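Side-chain contacts in hydrolase (PDB 1UFO), which is of unknown substrate but adopts the alpha/beta hydrolase fold and probably works as a hydrolase with a catalytic triad of the kind common in that family: residues V186-M191 / R209-G214; L175-G180 / K193-L198. All coordinates share one frame; numbering follows the deposited sequence.

Interaction 1: residues V186-M191 / R209-G214; sequences VPLARM and RFVEEG
Val211 receives two side chains from the first turn of helix 188-198, and every contact between 186-191 and 209-214 is apolar. Leu188 sends one branch: its CD1 touches both methyls of Val211, with CG2 at 4.0 Å and CG1 at 4.1 Å, the two side chains meeting at a slant. Selenomethionine Met191 ends on the same valine, its CE lying 3.8 Å from Val211 CG2, which thus takes a methyl from each helix residue. The same end of Met191 runs over the start of the Arg209 side chain, where CE is 4.1 Å from Arg209 CB and SE 4.2 Å from it. There the two chains cross at nearly a right angle. Met191 leaves the helix with CG anti to its backbone N (chi1 -180°) and then bends at chi2 and chi3, a path that brings SE and CE down onto the strand.

The contact belongs to the beta-alpha-beta unit formed by strand 175-180, helix 188-198 and strand 207-212, at the edge of the subunit's own sheet in this alpha/beta hydrolase fold. Pro187 is the N-cap, and its O accepts a hydrogen bond from Arg190 N at 2.8 Å.

Polar interactions engage partners beyond the two segments. Arg209 NH1 forms an intersubunit salt bridge with Glu213 OE1 of the second subunit, whose strand continues the sheet through antiparallel pairing with Arg209 to Glu212. Just ahead of the touching residues, Val186 N hydrogen-bonds to Asp183 OD2, which with Ser113 and His217 fits a catalytic triad; the Leu188 side chain lies near this putative triad without touching it.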
loop_
_atom_site.group_PDB
_atom_site.type_symbol
_atom_site.label_atom_id
_atom_site.label_comp_id
_atom_site.label_asym_id
_atom_site.label_seq_id
_atom_site.Cartn_x
_atom_site.Cartn_y
_atom_site.Cartn_z
ATOM N N VAL A 186 -1.029 -7.043 17.816
ATOM C CA VAL A 186 -0.578 -7.962 16.770
ATOM C C VAL A 186 0.746 -7.383 16.288
ATOM O O VAL A 186 0.787 -6.472 15.456
ATOM C CB VAL A 186 -1.523 -8.072 15.618
ATOM C CG1 VAL A 186 -0.941 -9.036 14.541
ATOM C CG2 VAL A 186 -2.895 -8.587 16.153
ATOM N N PRO A 187 1.877 -7.888 16.837
ATOM C CA PRO A 187 3.199 -7.361 16.446
ATOM C C PRO A 187 3.397 -7.456 14.950
ATOM O O PRO A 187 2.975 -8.425 14.320
ATOM C CB PRO A 187 4.177 -8.333 17.138
ATOM C CG PRO A 187 3.392 -8.717 18.421
ATOM C CD PRO A 187 2.015 -8.976 17.850
ATOM N N LEU A 188 4.046 -6.438 14.386
ATOM C CA LEU A 188 4.387 -6.453 12.973
ATOM C C LEU A 188 5.008 -7.761 12.524
ATOM O O LEU A 188 4.692 -8.291 11.426
ATOM C CB LEU A 188 5.324 -5.282 12.636
ATOM C CG LEU A 188 5.737 -5.152 11.159
ATOM C CD1 LEU A 188 4.520 -4.684 10.392
ATOM C CD2 LEU A 188 6.875 -4.133 10.990
ATOM N N ALA A 189 5.819 -8.374 13.396
ATOM C CA ALA A 189 6.455 -9.612 12.994
ATOM C C ALA A 189 5.467 -10.769 12.736
ATOM O O ALA A 189 5.797 -11.639 11.938
ATOM C CB ALA A 189 7.486 -10.024 14.084
ATOM N N ARG A 190 4.315 -10.755 13.396
ATOM C CA ARG A 190 3.299 -11.834 13.161
ATOM C C ARG A 190 2.730 -11.673 11.739
ATOM O O ARG A 190 2.380 -12.656 11.058
ATOM C CB ARG A 190 2.142 -11.759 14.178
ATOM C CG ARG A 190 2.679 -12.008 15.612
ATOM C CD ARG A 190 3.379 -13.316 15.700
ATOM N NE ARG A 190 2.419 -14.318 16.024
ATOM C CZ ARG A 190 2.708 -15.570 16.281
ATOM N NH1 ARG A 190 1.706 -16.381 16.538
ATOM N NH2 ARG A 190 3.963 -15.990 16.335
HETATM N N MSE A 191 2.507 -10.433 11.303
HETATM C CA MSE A 191 2.026 -10.204 9.963
HETATM C C MSE A 191 3.101 -10.613 8.975
HETATM O O MSE A 191 2.849 -11.258 8.000
HETATM C CB MSE A 191 1.679 -8.727 9.784
HETATM C CG MSE A 191 1.138 -8.404 8.338
HETATM SE SE MSE A 191 2.530 -8.084 7.026
HETATM C CE MSE A 191 2.472 -6.322 7.477
ATOM N N ARG A 209 1.681 -6.142 1.093
ATOM C CA ARG A 209 1.581 -5.538 2.438
ATOM C C ARG A 209 1.648 -4.034 2.368
ATOM O O ARG A 209 2.263 -3.432 1.461
ATOM C CB ARG A 209 2.709 -6.057 3.386
ATOM C CG ARG A 209 4.124 -5.727 2.985
ATOM C CD ARG A 209 5.185 -6.532 3.892
ATOM N NE ARG A 209 5.876 -7.552 3.140
ATOM C CZ ARG A 209 7.173 -7.559 2.781
ATOM N NH1 ARG A 209 7.653 -8.602 2.083
ATOM N NH2 ARG A 209 8.010 -6.572 3.113
ATOM N N PHE A 210 0.982 -3.368 3.307
ATOM C CA PHE A 210 1.022 -1.924 3.411
ATOM C C PHE A 210 1.268 -1.680 4.888
ATOM O O PHE A 210 0.519 -2.187 5.740
ATOM C CB PHE A 210 -0.324 -1.260 3.030
ATOM C CG PHE A 210 -0.353 0.195 3.367
ATOM C CD1 PHE A 210 0.349 1.102 2.556
ATOM C CD2 PHE A 210 -1.046 0.647 4.509
ATOM C CE1 PHE A 210 0.393 2.506 2.845
ATOM C CE2 PHE A 210 -0.987 2.045 4.801
ATOM C CZ PHE A 210 -0.266 2.948 3.964
ATOM N N VAL A 211 2.361 -0.950 5.186
ATOM C CA VAL A 211 2.668 -0.652 6.571
ATOM C C VAL A 211 2.754 0.853 6.753
ATOM O O VAL A 211 3.496 1.555 6.021
ATOM C CB VAL A 211 4.014 -1.313 7.030
ATOM C CG1 VAL A 211 4.266 -0.981 8.548
ATOM C CG2 VAL A 211 3.940 -2.848 6.876
ATOM N N GLU A 212 1.970 1.370 7.686
ATOM C CA GLU A 212 1.947 2.811 8.016
ATOM C C GLU A 212 2.914 2.969 9.214
ATOM O O GLU A 212 2.699 2.404 10.304
ATOM C CB GLU A 212 0.534 3.190 8.373
ATOM C CG GLU A 212 0.353 4.662 8.727
ATOM C CD GLU A 212 -1.108 5.026 8.859
ATOM O OE1 GLU A 212 -1.395 6.010 9.548
ATOM O OE2 GLU A 212 -1.938 4.291 8.336
ATOM N N GLU A 213 3.957 3.776 9.012
ATOM C CA GLU A 213 4.978 3.912 10.057
ATOM C C GLU A 213 4.385 4.733 11.203
ATOM O O GLU A 213 3.835 5.832 10.970
ATOM C CB GLU A 213 6.158 4.639 9.452
ATOM C CG GLU A 213 7.414 4.300 10.170
ATOM C CD GLU A 213 7.863 2.841 10.002
ATOM O OE1 GLU A 213 7.485 2.058 9.052
ATOM O OE2 GLU A 213 8.727 2.483 10.824
ATOM N N GLY A 214 4.505 4.187 12.413
ATOM C CA GLY A 214 4.004 4.896 13.575
ATOM C C GLY A 214 2.606 4.541 14.011
ATOM O O GLY A 214 2.232 4.815 15.146
#

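Interaction 2: residues L175-G180 / K193-L198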
loop_
_atom_site.group_PDB
_atom_site.type_symbol
_atom_site.label_atom_id
_atom_site.label_comp_id
_atom_site.label_asym_id
_atom_site.label_seq_id
_atom_site.Cartn_x
_atom_site.Cartn_y
_atom_site.Cartn_z
ATOM N N LEU A 175 -4.515 -10.884 -1.740
ATOM C CA LEU A 175 -4.548 -10.659 -0.309
ATOM C C LEU A 175 -3.616 -9.540 0.067
ATOM O O LEU A 175 -2.426 -9.577 -0.228
ATOM C CB LEU A 175 -4.112 -11.959 0.443
ATOM C CG LEU A 175 -3.815 -11.868 1.960
ATOM C CD1 LEU A 175 -5.089 -11.471 2.609
ATOM C CD2 LEU A 175 -3.374 -13.182 2.480
ATOM N N LEU A 176 -4.181 -8.537 0.740
ATOM C CA LEU A 176 -3.350 -7.395 1.188
ATOM C C LEU A 176 -3.406 -7.287 2.693
ATOM O O LEU A 176 -4.504 -7.225 3.235
ATOM C CB LEU A 176 -3.865 -6.040 0.592
ATOM C CG LEU A 176 -3.290 -4.805 1.222
ATOM C CD1 LEU A 176 -1.751 -4.846 0.910
ATOM C CD2 LEU A 176 -3.936 -3.574 0.589
ATOM N N HIS A 177 -2.250 -7.319 3.357
ATOM C CA HIS A 177 -2.212 -7.128 4.816
ATOM C C HIS A 177 -1.854 -5.646 5.021
ATOM O O HIS A 177 -0.917 -5.125 4.410
ATOM C CB HIS A 177 -1.158 -8.018 5.491
ATOM C CG HIS A 177 -1.714 -9.220 6.154
ATOM N ND1 HIS A 177 -2.191 -9.192 7.457
ATOM C CD2 HIS A 177 -1.946 -10.496 5.704
ATOM C CE1 HIS A 177 -2.674 -10.396 7.770
ATOM N NE2 HIS A 177 -2.543 -11.189 6.715
ATOM N N LEU A 178 -2.645 -4.948 5.853
ATOM C CA LEU A 178 -2.393 -3.528 6.124
ATOM C C LEU A 178 -2.094 -3.478 7.627
ATOM O O LEU A 178 -2.849 -4.044 8.442
ATOM C CB LEU A 178 -3.649 -2.659 5.821
ATOM C CG LEU A 178 -4.055 -2.847 4.351
ATOM C CD1 LEU A 178 -5.242 -3.853 4.197
ATOM C CD2 LEU A 178 -4.507 -1.441 3.811
ATOM N N HIS A 179 -0.988 -2.830 8.016
ATOM C CA HIS A 179 -0.587 -2.865 9.429
ATOM C C HIS A 179 0.105 -1.586 9.858
ATOM O O HIS A 179 0.559 -0.808 9.033
ATOM C CB HIS A 179 0.471 -3.974 9.576
ATOM C CG HIS A 179 0.339 -4.816 10.801
ATOM N ND1 HIS A 179 -0.511 -5.916 10.841
ATOM C CD2 HIS A 179 0.924 -4.746 12.033
ATOM C CE1 HIS A 179 -0.461 -6.476 12.039
ATOM N NE2 HIS A 179 0.411 -5.787 12.789
ATOM N N GLY A 180 0.140 -1.401 11.182
ATOM C CA GLY A 180 0.852 -0.241 11.747
ATOM C C GLY A 180 2.155 -0.754 12.330
ATOM O O GLY A 180 2.206 -1.774 13.013
ATOM N N LYS A 193 5.379 -12.917 9.399
ATOM C CA LYS A 193 5.451 -14.390 9.488
ATOM C C LYS A 193 4.299 -14.958 8.661
ATOM O O LYS A 193 4.432 -16.000 7.996
ATOM C CB LYS A 193 5.288 -14.823 10.918
ATOM C CG LYS A 193 5.327 -16.307 11.211
ATOM C CD LYS A 193 4.947 -16.405 12.654
ATOM C CE LYS A 193 4.395 -17.711 13.051
ATOM N NZ LYS A 193 5.533 -18.662 13.151
ATOM N N THR A 194 3.163 -14.243 8.688
ATOM C CA THR A 194 2.049 -14.736 7.849
ATOM C C THR A 194 2.410 -14.725 6.348
ATOM O O THR A 194 2.225 -15.692 5.582
ATOM C CB THR A 194 0.819 -13.816 8.086
ATOM O OG1 THR A 194 0.408 -13.965 9.427
ATOM C CG2 THR A 194 -0.374 -14.179 7.192
ATOM N N LEU A 195 2.937 -13.586 5.885
ATOM C CA LEU A 195 3.271 -13.453 4.501
ATOM C C LEU A 195 4.395 -14.384 4.082
ATOM O O LEU A 195 4.370 -14.868 3.025
ATOM C CB LEU A 195 3.627 -12.003 4.180
ATOM C CG LEU A 195 2.481 -11.176 3.553
ATOM C CD1 LEU A 195 1.204 -11.195 4.265
ATOM C CD2 LEU A 195 2.985 -9.800 3.511
ATOM N N GLU A 196 5.356 -14.607 4.950
ATOM C CA GLU A 196 6.455 -15.478 4.604
ATOM C C GLU A 196 5.968 -16.926 4.506
ATOM O O GLU A 196 6.430 -17.684 3.627
ATOM C CB GLU A 196 7.569 -15.356 5.646
ATOM C CG GLU A 196 8.771 -16.292 5.216
ATOM C CD GLU A 196 9.199 -16.083 3.719
ATOM O OE1 GLU A 196 9.464 -14.922 3.335
ATOM O OE2 GLU A 196 9.242 -17.067 2.912
ATOM N N ALA A 197 4.973 -17.310 5.327
ATOM C CA ALA A 197 4.464 -18.663 5.262
ATOM C C ALA A 197 3.699 -18.853 3.976
ATOM O O ALA A 197 3.683 -19.948 3.368
ATOM C CB ALA A 197 3.574 -19.004 6.476
ATOM N N LEU A 198 3.020 -17.790 3.520
ATOM C CA LEU A 198 2.192 -17.901 2.327
ATOM C C LEU A 198 2.975 -17.668 1.026
ATOM O O LEU A 198 2.514 -18.169 -0.008
ATOM C CB LEU A 198 1.088 -16.819 2.367
ATOM C CG LEU A 198 0.015 -17.131 3.440
ATOM C CD1 LEU A 198 -0.960 -15.963 3.571
ATOM C CD2 LEU A 198 -0.808 -18.345 3.097
#
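The imidazole of His177 is met obliquely by two methyls from helix 188-198, Leu195 CD1 and Thr194 CG2, and its ring also meets that of His120 with the planes about 30° apart. Leu195 CD1 is nearest to His177 CD2, at 3.5 Å, and lies 4.0 Å from His177 CG; the two side chains lie alongside each other and point opposite ways. Thr194 CG2 approaches the far end of the ring, 3.7 Å from His177 NE2, its side chain nearly perpendicular to that of the histidine. NE2 is also hydrogen-bonded to His120 NE2, a link that would restrain the rotation of the buried ring.

Here the helix of a beta-alpha-beta crossover packs back over the strand that precedes it, within the alpha/beta hydrolase fold. The axes of the segments 175-180 and 193-198 approach to 10.5 Å and run nearly antiparallel, at 162°, as expected when the helix returns along the sheet toward the start of strand 207-212. That spacing is bridged by side chains from both elements.

Thr194 divides its two branches between different tasks. With OG1 beside the backbone N (chi1 -65°), CG2 swings anti to that N and is turned to His177, while OG1 hydrogen-bonds with Arg190 O, Gly139 N and Ser138 OG. The buried hydroxyl therefore ties the helix to the loop after strand 132-135.

One turn further along the helix, an aliphatic pair extends the contact toward the beginning of the strand: Leu175 and Leu198 meet crosswise, with Leu175 CD2 3.8 Å from Leu198 CD1.

Both interactions use helix 188-198, the connection between neighbouring parallel strands 175-180 and 207-212, and lie about 8 Å apart, centre to centre. Along the chain the segments alternate: 175-180, 186-191, 193-198, 209-214. Within interaction 1 the opening turn meets the later strand and within interaction 2 the later part meets the earlier strand, but the helix lies over both, since Met191 also rests against His177 and Leu195 also touches Arg209. The two contacts also join directly through Phe210 O and His179 N (2.8 Å, a probable hydrogen bond). Together they seat the helix on the last two strands of the subunit's sheet, beside the edge where the second subunit extends it.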